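Local coordinates for protein DNA polymerase III beta subunit (Streptococcus pyogenes, PDB 2AVT) that probably forms, as a dimer, a ring-shaped sliding clamp that encircles DNA and keeps the replicative polymerase on its template, at residues K140-I145 with R209-V214; A147-A152 with T163-V168; T221-F226 with L232-H237. One frame throughout, in Å; residues are numbered along the deposited sequence.

All three contacts lie in the central clamp domain. Contacts 1 and 2 share helix 139-149: contact 1 sets it against helix 205-214, and contact 2 sets its C-terminal end against strand 164-170. Contact 2 is wholly buried, small and without a hydrogen bond between its segments. Contact 1 is partly buried: Leu-142 and Phe-211 are buried, Lys-143 and Ser-212 partly exposed. Contact 3, a hairpin, is mainly buried and has the greatest buried surface, 464 Å²; it combines backbone bonding with a salt bridge on one face. Contacts 1 and 3 meet directly, Phe-211 CE2 lying 3.4 Å from Phe-233 CD2, whereas contacts 2 and 3 do not touch.

Contact 1 (K140-I145 with R209-V214); sequences KLLKSI and REFSAV
Leu-142 and Phe-211, with Lys-143 and Ser-212 beside them, join the two helices of a DNA-clamp domain, the pair that in sliding clamps lies on the inner side of the ring while the sheets form the outside. The short helical segments run roughly antiparallel, at 145° between their directions, and their axes approach to 9.7 Å.

The apolar part is buried. Leu-142 meets the far end of the Phe-211 ring through one methyl, CD2, which lies 3.3 Å from Phe-211 CZ; the two side chains cross at about a right angle. The phenylalanine reaches this position with CG anti to its own N (chi1 171°). Phe-211 also meets Phe-233 of the hairpin, and Leu-142 touches Val-222 and Phe-233, so this pair continues into the core beneath the helices. Lys-143 CG comes to the edge of the same ring, 4.3 Å from Phe-211 CE1.

The polar part is carried by Lys-143 and Ser-212. Lys-143 CG passes 3.7 Å from Ser-212 OG, and the chain then runs extended past the serine. A water donates to Lys-143 O at 2.7 Å and also bonds Ser-212 OG, so it bridges the two helices. The lysine's ammonium is shared, because NZ also forms a salt bridge with Asp-217, just beyond helix 205-214. Its bond across the contact is to the backbone: Lys-143 NZ donates to Ser-212 O at 3.0 Å, in the carbonyl plane and on a lone pair, with a C=O...N angle of 142°.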
loop_
_atom_site.group_PDB
_atom_site.type_symbol
_atom_site.label_atom_id
_atom_site.label_comp_id
_atom_site.label_asym_id
_atom_site.label_seq_id
_atom_site.Cartn_x
_atom_site.Cartn_y
_atom_site.Cartn_z
ATOM N N LYS A 140 -4.987 -24.696 -12.112
ATOM C CA LYS A 140 -4.704 -24.787 -10.693
ATOM C C LYS A 140 -3.432 -25.581 -10.408
ATOM O O LYS A 140 -2.753 -25.330 -9.410
ATOM C CB LYS A 140 -5.895 -25.386 -9.942
ATOM C CG LYS A 140 -7.072 -24.419 -9.819
ATOM C CD LYS A 140 -7.993 -24.797 -8.660
ATOM C CE LYS A 140 -9.030 -23.715 -8.382
ATOM N NZ LYS A 140 -9.939 -23.524 -9.544
ATOM N N LEU A 141 -3.101 -26.531 -11.280
ATOM C CA LEU A 141 -1.883 -27.316 -11.083
ATOM C C LEU A 141 -0.664 -26.444 -11.381
ATOM O O LEU A 141 0.313 -26.442 -10.635
ATOM C CB LEU A 141 -1.859 -28.536 -12.002
ATOM C CG LEU A 141 -0.505 -29.261 -12.053
ATOM C CD1 LEU A 141 -0.107 -29.735 -10.659
ATOM C CD2 LEU A 141 -0.592 -30.442 -13.003
ATOM N N LEU A 142 -0.735 -25.705 -12.481
ATOM C CA LEU A 142 0.357 -24.838 -12.887
ATOM C C LEU A 142 0.600 -23.776 -11.815
ATOM O O LEU A 142 1.741 -23.510 -11.441
ATOM C CB LEU A 142 0.015 -24.194 -14.231
ATOM C CG LEU A 142 1.163 -23.780 -15.149
ATOM C CD1 LEU A 142 2.248 -24.851 -15.173
ATOM C CD2 LEU A 142 0.605 -23.547 -16.543
ATOM N N LYS A 143 -0.477 -23.196 -11.302
ATOM C CA LYS A 143 -0.359 -22.168 -10.274
ATOM C C LYS A 143 0.246 -22.719 -8.994
ATOM O O LYS A 143 0.930 -21.998 -8.264
ATOM C CB LYS A 143 -1.727 -21.560 -9.951
ATOM C CG LYS A 143 -2.280 -20.626 -11.009
ATOM C CD LYS A 143 -3.423 -19.801 -10.414
ATOM C CE LYS A 143 -4.041 -18.870 -11.439
ATOM N NZ LYS A 143 -5.005 -17.914 -10.803
ATOM N N SER A 144 -0.029 -23.990 -8.713
ATOM C CA SER A 144 0.491 -24.641 -7.517
ATOM C C SER A 144 1.996 -24.819 -7.624
ATOM O O SER A 144 2.721 -24.602 -6.655
ATOM C CB SER A 144 -0.163 -26.007 -7.324
ATOM O OG SER A 144 0.409 -26.664 -6.212
ATOM N N ILE A 145 2.452 -25.223 -8.805
ATOM C CA ILE A 145 3.874 -25.428 -9.083
ATOM C C ILE A 145 4.631 -24.102 -8.941
ATOM O O ILE A 145 5.723 -24.045 -8.368
ATOM C CB ILE A 145 4.079 -25.965 -10.526
ATOM C CG1 ILE A 145 3.515 -27.388 -10.639
ATOM C CG2 ILE A 145 5.546 -25.916 -10.899
ATOM C CD1 ILE A 145 3.435 -27.921 -12.072
ATOM N N ARG A 209 5.121 -15.558 -11.848
ATOM C CA ARG A 209 4.227 -14.927 -10.878
ATOM C C ARG A 209 3.120 -14.192 -11.638
ATOM O O ARG A 209 1.970 -14.159 -11.203
ATOM C CB ARG A 209 4.989 -13.932 -10.000
ATOM C CG ARG A 209 6.126 -14.559 -9.204
ATOM C CD ARG A 209 6.032 -14.212 -7.724
ATOM N NE ARG A 209 7.035 -13.238 -7.298
ATOM C CZ ARG A 209 7.030 -11.944 -7.617
ATOM N NH1 ARG A 209 6.065 -11.439 -8.378
ATOM N NH2 ARG A 209 7.994 -11.151 -7.162
ATOM N N GLU A 210 3.474 -13.603 -12.775
ATOM C CA GLU A 210 2.501 -12.882 -13.585
ATOM C C GLU A 210 1.485 -13.848 -14.210
ATOM O O GLU A 210 0.327 -13.485 -14.419
ATOM C CB GLU A 210 3.205 -12.070 -14.677
ATOM C CG GLU A 210 4.054 -10.913 -14.150
ATOM C CD GLU A 210 3.253 -9.906 -13.332
ATOM O OE1 GLU A 210 2.234 -9.395 -13.838
ATOM O OE2 GLU A 210 3.645 -9.619 -12.181
ATOM N N PHE A 211 1.922 -15.071 -14.512
ATOM C CA PHE A 211 1.026 -16.077 -15.082
ATOM C C PHE A 211 -0.154 -16.276 -14.136
ATOM O O PHE A 211 -1.313 -16.261 -14.553
ATOM C CB PHE A 211 1.741 -17.423 -15.246
ATOM C CG PHE A 211 0.819 -18.556 -15.628
ATOM C CD1 PHE A 211 0.170 -19.300 -14.656
ATOM C CD2 PHE A 211 0.579 -18.859 -16.959
ATOM C CE1 PHE A 211 -0.707 -20.324 -15.004
ATOM C CE2 PHE A 211 -0.296 -19.885 -17.315
ATOM C CZ PHE A 211 -0.939 -20.615 -16.333
ATOM N N SER A 212 0.158 -16.466 -12.858
ATOM C CA SER A 212 -0.857 -16.689 -11.835
ATOM C C SER A 212 -1.826 -15.527 -11.703
ATOM O O SER A 212 -3.018 -15.721 -11.444
ATOM C CB SER A 212 -0.190 -16.953 -10.481
ATOM O OG SER A 212 0.504 -18.187 -10.493
ATOM N N ALA A 213 -1.312 -14.318 -11.883
ATOM C CA ALA A 213 -2.143 -13.130 -11.771
ATOM C C ALA A 213 -3.019 -12.923 -12.998
ATOM O O ALA A 213 -4.130 -12.410 -12.888
ATOM C CB ALA A 213 -1.264 -11.891 -11.540
ATOM N N VAL A 214 -2.531 -13.335 -14.159
ATOM C CA VAL A 214 -3.269 -13.145 -15.403
ATOM C C VAL A 214 -4.370 -14.168 -15.691
ATOM O O VAL A 214 -5.449 -13.802 -16.163
ATOM C CB VAL A 214 -2.304 -13.116 -16.602
ATOM C CG1 VAL A 214 -3.079 -12.905 -17.891
ATOM C CG2 VAL A 214 -1.273 -11.999 -16.405
HETATM O O HOH W 1 0.934 -19.342 -8.310
#

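Contact 2 (A147-A152 with T163-V168); sequences AETAFA and TGVHIV
Val-165 faces Thr-149 and Ala-150 near the C-terminal end of helix 139-149, and it places strand 164-170 of the outer sheet against that part of the chain. The nearest alpha carbons, those of Ala-150 and Val-165, are 6.4 Å apart, and only 103 Å² is buried between the segments, which makes this a small, local helix-on-sheet contact.

From CB, which is directed at the helix, the valine forks. Val-165 CG1 stands anti to the backbone N (chi1 178°) and goes to the threonine: it lies 3.5 Å from Thr-149 OG1 and 4.1 Å from Thr-149 CB. Val-165 CG2 stands anti to the carbonyl carbon, beside the backbone N, and reaches the main chain, 4.0 Å from Ala-150 CA, while remaining 4.1 Å from Thr-149 OG1. The hydroxyl therefore sits near both methyls, and the two side chains cross at about a right angle. Ala-150 contributes its main chain here, since its own CB points away from the strand.

Thr-149 OG1 is turned between its backbone N and carbonyl carbon (chi1 63°) and hydrogen-bonds Ile-145 O, one helical turn back. Within the sheet, Val-165 pairs through its backbone with Leu-203 of strand 199-204. The contact is thus van der Waals in kind: the hydroxyl's proton is used on Ile-145 O, consistent with OG1 lying against two methyls in a buried setting.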
loop_
_atom_site.group_PDB
_atom_site.type_symbol
_atom_site.label_atom_id
_atom_site.label_comp_id
_atom_site.label_asym_id
_atom_site.label_seq_id
_atom_site.Cartn_x
_atom_site.Cartn_y
_atom_site.Cartn_z
ATOM N N ALA A 147 3.727 -21.225 -7.197
ATOM C CA ALA A 147 3.788 -20.751 -5.822
ATOM C C ALA A 147 4.770 -21.571 -4.982
ATOM O O ALA A 147 5.209 -21.121 -3.920
ATOM C CB ALA A 147 2.406 -20.800 -5.192
ATOM N N GLU A 148 5.112 -22.769 -5.455
ATOM C CA GLU A 148 6.033 -23.639 -4.723
ATOM C C GLU A 148 7.497 -23.506 -5.133
ATOM O O GLU A 148 8.384 -23.854 -4.357
ATOM C CB GLU A 148 5.618 -25.118 -4.870
ATOM C CG GLU A 148 4.229 -25.445 -4.339
ATOM C CD GLU A 148 3.867 -26.926 -4.441
ATOM O OE1 GLU A 148 4.240 -27.582 -5.436
ATOM O OE2 GLU A 148 3.187 -27.427 -3.524
ATOM N N THR A 149 7.763 -22.996 -6.333
ATOM C CA THR A 149 9.144 -22.894 -6.795
ATOM C C THR A 149 9.674 -21.501 -7.157
ATOM O O THR A 149 10.872 -21.244 -7.035
ATOM C CB THR A 149 9.365 -23.794 -8.016
ATOM O OG1 THR A 149 8.529 -23.343 -9.082
ATOM C CG2 THR A 149 9.009 -25.245 -7.691
ATOM N N ALA A 150 8.796 -20.608 -7.598
ATOM C CA ALA A 150 9.208 -19.262 -8.003
ATOM C C ALA A 150 10.101 -18.517 -7.010
ATOM O O ALA A 150 11.159 -18.011 -7.380
ATOM C CB ALA A 150 7.978 -18.420 -8.324
ATOM N N PHE A 151 9.677 -18.459 -5.755
ATOM C CA PHE A 151 10.417 -17.758 -4.704
ATOM C C PHE A 151 11.854 -18.230 -4.460
ATOM O O PHE A 151 12.680 -17.466 -3.957
ATOM C CB PHE A 151 9.638 -17.848 -3.388
ATOM C CG PHE A 151 9.636 -19.223 -2.777
ATOM C CD1 PHE A 151 10.652 -19.617 -1.913
ATOM C CD2 PHE A 151 8.635 -20.134 -3.087
ATOM C CE1 PHE A 151 10.672 -20.889 -1.369
ATOM C CE2 PHE A 151 8.649 -21.414 -2.545
ATOM C CZ PHE A 151 9.668 -21.789 -1.687
ATOM N N ALA A 152 12.156 -19.479 -4.805
ATOM C CA ALA A 152 13.493 -20.021 -4.576
ATOM C C ALA A 152 14.549 -19.582 -5.590
ATOM O O ALA A 152 15.748 -19.695 -5.327
ATOM C CB ALA A 152 13.428 -21.544 -4.517
ATOM N N THR A 163 18.049 -17.218 -12.073
ATOM C CA THR A 163 16.943 -16.286 -11.914
ATOM C C THR A 163 15.620 -16.942 -12.296
ATOM O O THR A 163 14.554 -16.489 -11.895
ATOM C CB THR A 163 17.150 -15.034 -12.796
ATOM O OG1 THR A 163 18.433 -14.456 -12.515
ATOM C CG2 THR A 163 16.076 -14.004 -12.516
ATOM N N GLY A 164 15.694 -18.019 -13.065
ATOM C CA GLY A 164 14.473 -18.683 -13.483
ATOM C C GLY A 164 14.155 -19.992 -12.790
ATOM O O GLY A 164 14.863 -20.430 -11.884
ATOM N N VAL A 165 13.057 -20.605 -13.218
ATOM C CA VAL A 165 12.618 -21.885 -12.682
ATOM C C VAL A 165 12.921 -22.891 -13.778
ATOM O O VAL A 165 12.520 -22.695 -14.922
ATOM C CB VAL A 165 11.091 -21.878 -12.387
ATOM C CG1 VAL A 165 10.637 -23.243 -11.863
ATOM C CG2 VAL A 165 10.771 -20.806 -11.363
ATOM N N HIS A 166 13.660 -23.943 -13.449
ATOM C CA HIS A 166 13.983 -24.964 -14.449
ATOM C C HIS A 166 12.807 -25.926 -14.547
ATOM O O HIS A 166 12.428 -26.543 -13.556
ATOM C CB HIS A 166 15.241 -25.747 -14.050
ATOM C CG HIS A 166 15.774 -26.630 -15.141
ATOM N ND1 HIS A 166 16.672 -27.650 -14.904
ATOM C CD2 HIS A 166 15.553 -26.631 -16.478
ATOM C CE1 HIS A 166 16.979 -28.240 -16.047
ATOM N NE2 HIS A 166 16.314 -27.640 -17.018
ATOM N N ILE A 167 12.223 -26.038 -15.734
ATOM C CA ILE A 167 11.089 -26.940 -15.957
ATOM C C ILE A 167 11.520 -27.943 -17.022
ATOM O O ILE A 167 11.900 -27.547 -18.125
ATOM C CB ILE A 167 9.842 -26.191 -16.488
ATOM C CG1 ILE A 167 9.492 -25.014 -15.576
ATOM C CG2 ILE A 167 8.663 -27.142 -16.552
ATOM C CD1 ILE A 167 9.069 -25.414 -14.195
ATOM N N VAL A 168 11.457 -29.233 -16.694
ATOM C CA VAL A 168 11.874 -30.278 -17.632
ATOM C C VAL A 168 10.923 -31.471 -17.726
ATOM O O VAL A 168 10.434 -31.966 -16.714
ATOM C CB VAL A 168 13.260 -30.859 -17.247
ATOM C CG1 VAL A 168 13.707 -31.874 -18.291
ATOM C CG2 VAL A 168 14.269 -29.757 -17.117
#

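Contact 3 (T221-F226 with L232-H237); sequences TVEVFF and LFRSEH
Glu-223 OE1 is gripped twice by the guanidinium of Arg-234: NH2 donates to it at 2.6 Å in a salt bridge, and NE adds a weak bond at 3.1 Å. The oxygen lies close to the guanidinium plane, whereas NH2 meets it on the syn side but 34° out of the carboxylate plane. Arg-234 gets there by bending at chi3 (66°), which swings its end over toward the neighbouring strand. One guanidinium face is then met by the ring of Phe-225, and Phe-225 CZ is 3.5 Å from Arg-234 NH2; the planes are 79° apart, so ring and guanidinium stand nearly perpendicular.

These residues project from one face of an antiparallel beta hairpin, strands 221-226 and 230-234, within the long sheet that continues into the N-terminal domain's strand 52-59. Glu-223 with Arg-234 and Phe-225 with Leu-232 are hydrogen-bonded pairs; Glu-223 N reaches Arg-234 O at 2.8 Å, and Phe-225 N reaches Leu-232 O at the same length. Leu-232 CD2 lies 3.8 Å from Phe-225 CD2. On the helix-covered face, the non-hydrogen-bonded pair Val-224 and Phe-233 run side by side, Val-224 CG2 4.0 Å from Phe-233 CD2.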
loop_
_atom_site.group_PDB
_atom_site.type_symbol
_atom_site.label_atom_id
_atom_site.label_comp_id
_atom_site.label_asym_id
_atom_site.label_seq_id
_atom_site.Cartn_x
_atom_site.Cartn_y
_atom_site.Cartn_z
ATOM N N THR A 221 -8.095 -24.961 -17.781
ATOM C CA THR A 221 -6.779 -25.355 -18.278
ATOM C C THR A 221 -6.222 -24.404 -19.326
ATOM O O THR A 221 -6.923 -23.535 -19.837
ATOM C CB THR A 221 -6.816 -26.738 -18.944
ATOM O OG1 THR A 221 -7.604 -26.654 -20.137
ATOM C CG2 THR A 221 -7.418 -27.778 -18.017
ATOM N N VAL A 222 -4.948 -24.595 -19.648
ATOM C CA VAL A 222 -4.282 -23.801 -20.667
ATOM C C VAL A 222 -3.450 -24.729 -21.541
ATOM O O VAL A 222 -3.068 -25.825 -21.124
ATOM C CB VAL A 222 -3.329 -22.739 -20.058
ATOM C CG1 VAL A 222 -4.121 -21.642 -19.384
ATOM C CG2 VAL A 222 -2.375 -23.396 -19.069
ATOM N N GLU A 223 -3.189 -24.286 -22.763
ATOM C CA GLU A 223 -2.368 -25.029 -23.698
ATOM C C GLU A 223 -0.990 -24.380 -23.633
ATOM O O GLU A 223 -0.881 -23.156 -23.652
ATOM C CB GLU A 223 -2.926 -24.899 -25.111
ATOM C CG GLU A 223 -4.305 -25.488 -25.295
ATOM C CD GLU A 223 -4.805 -25.324 -26.713
ATOM O OE1 GLU A 223 -4.952 -24.163 -27.164
ATOM O OE2 GLU A 223 -5.046 -26.351 -27.378
ATOM N N VAL A 224 0.058 -25.193 -23.555
ATOM C CA VAL A 224 1.421 -24.678 -23.479
ATOM C C VAL A 224 2.203 -25.049 -24.740
ATOM O O VAL A 224 2.287 -26.224 -25.101
ATOM C CB VAL A 224 2.165 -25.255 -22.243
ATOM C CG1 VAL A 224 3.508 -24.557 -22.066
ATOM C CG2 VAL A 224 1.325 -25.085 -20.995
ATOM N N PHE A 225 2.762 -24.044 -25.415
ATOM C CA PHE A 225 3.542 -24.267 -26.628
ATOM C C PHE A 225 4.974 -23.794 -26.412
ATOM O O PHE A 225 5.209 -22.805 -25.712
ATOM C CB PHE A 225 2.936 -23.513 -27.812
ATOM C CG PHE A 225 1.510 -23.869 -28.091
ATOM C CD1 PHE A 225 1.199 -24.927 -28.925
ATOM C CD2 PHE A 225 0.476 -23.156 -27.505
ATOM C CE1 PHE A 225 -0.118 -25.268 -29.171
ATOM C CE2 PHE A 225 -0.835 -23.490 -27.747
ATOM C CZ PHE A 225 -1.138 -24.548 -28.580
ATOM N N PHE A 226 5.932 -24.499 -27.008
ATOM C CA PHE A 226 7.332 -24.130 -26.851
ATOM C C PHE A 226 8.016 -23.737 -28.146
ATOM O O PHE A 226 7.645 -24.179 -29.231
ATOM C CB PHE A 226 8.145 -25.276 -26.237
ATOM C CG PHE A 226 7.622 -25.776 -24.924
ATOM C CD1 PHE A 226 6.514 -26.610 -24.875
ATOM C CD2 PHE A 226 8.264 -25.447 -23.741
ATOM C CE1 PHE A 226 6.058 -27.112 -23.665
ATOM C CE2 PHE A 226 7.816 -25.945 -22.526
ATOM C CZ PHE A 226 6.710 -26.780 -22.488
ATOM N N LEU A 232 4.605 -20.165 -24.802
ATOM C CA LEU A 232 3.297 -19.544 -24.916
ATOM C C LEU A 232 2.265 -20.316 -24.099
ATOM O O LEU A 232 2.104 -21.524 -24.279
ATOM C CB LEU A 232 2.858 -19.509 -26.384
ATOM C CG LEU A 232 1.368 -19.324 -26.716
ATOM C CD1 LEU A 232 0.850 -17.966 -26.241
ATOM C CD2 LEU A 232 1.188 -19.454 -28.215
ATOM N N PHE A 233 1.602 -19.623 -23.178
ATOM C CA PHE A 233 0.541 -20.229 -22.387
ATOM C C PHE A 233 -0.723 -19.648 -23.005
ATOM O O PHE A 233 -0.839 -18.425 -23.133
ATOM C CB PHE A 233 0.625 -19.820 -20.915
ATOM C CG PHE A 233 1.866 -20.281 -20.220
ATOM C CD1 PHE A 233 3.027 -19.529 -20.273
ATOM C CD2 PHE A 233 1.867 -21.454 -19.483
ATOM C CE1 PHE A 233 4.153 -19.935 -19.600
ATOM C CE2 PHE A 233 2.994 -21.866 -18.808
ATOM C CZ PHE A 233 4.137 -21.108 -18.864
ATOM N N ARG A 234 -1.668 -20.503 -23.382
ATOM C CA ARG A 234 -2.881 -20.030 -24.026
ATOM C C ARG A 234 -4.201 -20.615 -23.524
ATOM O O ARG A 234 -4.339 -21.830 -23.347
ATOM C CB ARG A 234 -2.779 -20.278 -25.537
ATOM C CG ARG A 234 -3.861 -19.600 -26.347
ATOM C CD ARG A 234 -3.746 -19.923 -27.827
ATOM N NE ARG A 234 -3.986 -21.337 -28.099
ATOM C CZ ARG A 234 -3.989 -21.873 -29.315
ATOM N NH1 ARG A 234 -3.768 -21.110 -30.375
ATOM N NH2 ARG A 234 -4.211 -23.171 -29.473
ATOM N N SER A 235 -5.162 -19.726 -23.293
ATOM C CA SER A 235 -6.504 -20.097 -22.869
ATOM C C SER A 235 -7.381 -19.705 -24.048
ATOM O O SER A 235 -6.869 -19.393 -25.122
ATOM C CB SER A 235 -6.924 -19.316 -21.617
ATOM O OG SER A 235 -6.984 -17.921 -21.861
ATOM N N GLU A 236 -8.691 -19.702 -23.866
ATOM C CA GLU A 236 -9.579 -19.337 -24.961
ATOM C C GLU A 236 -9.395 -17.896 -25.446
ATOM O O GLU A 236 -9.376 -17.637 -26.641
ATOM C CB GLU A 236 -11.036 -19.552 -24.553
ATOM C CG GLU A 236 -11.462 -21.011 -24.541
ATOM C CD GLU A 236 -11.239 -21.684 -25.885
ATOM O OE1 GLU A 236 -11.536 -21.051 -26.922
ATOM O OE2 GLU A 236 -10.776 -22.845 -25.909
ATOM N N HIS A 237 -9.243 -16.955 -24.525
ATOM C CA HIS A 237 -9.100 -15.561 -24.938
ATOM C C HIS A 237 -7.792 -14.898 -24.548
ATOM O O HIS A 237 -7.578 -13.723 -24.849
ATOM C CB HIS A 237 -10.266 -14.743 -24.381
ATOM C CG HIS A 237 -11.606 -15.315 -24.714
ATOM N ND1 HIS A 237 -12.399 -15.949 -23.781
ATOM C CD2 HIS A 237 -12.265 -15.407 -25.894
ATOM C CE1 HIS A 237 -13.487 -16.410 -24.372
ATOM N NE2 HIS A 237 -13.429 -16.095 -25.654
#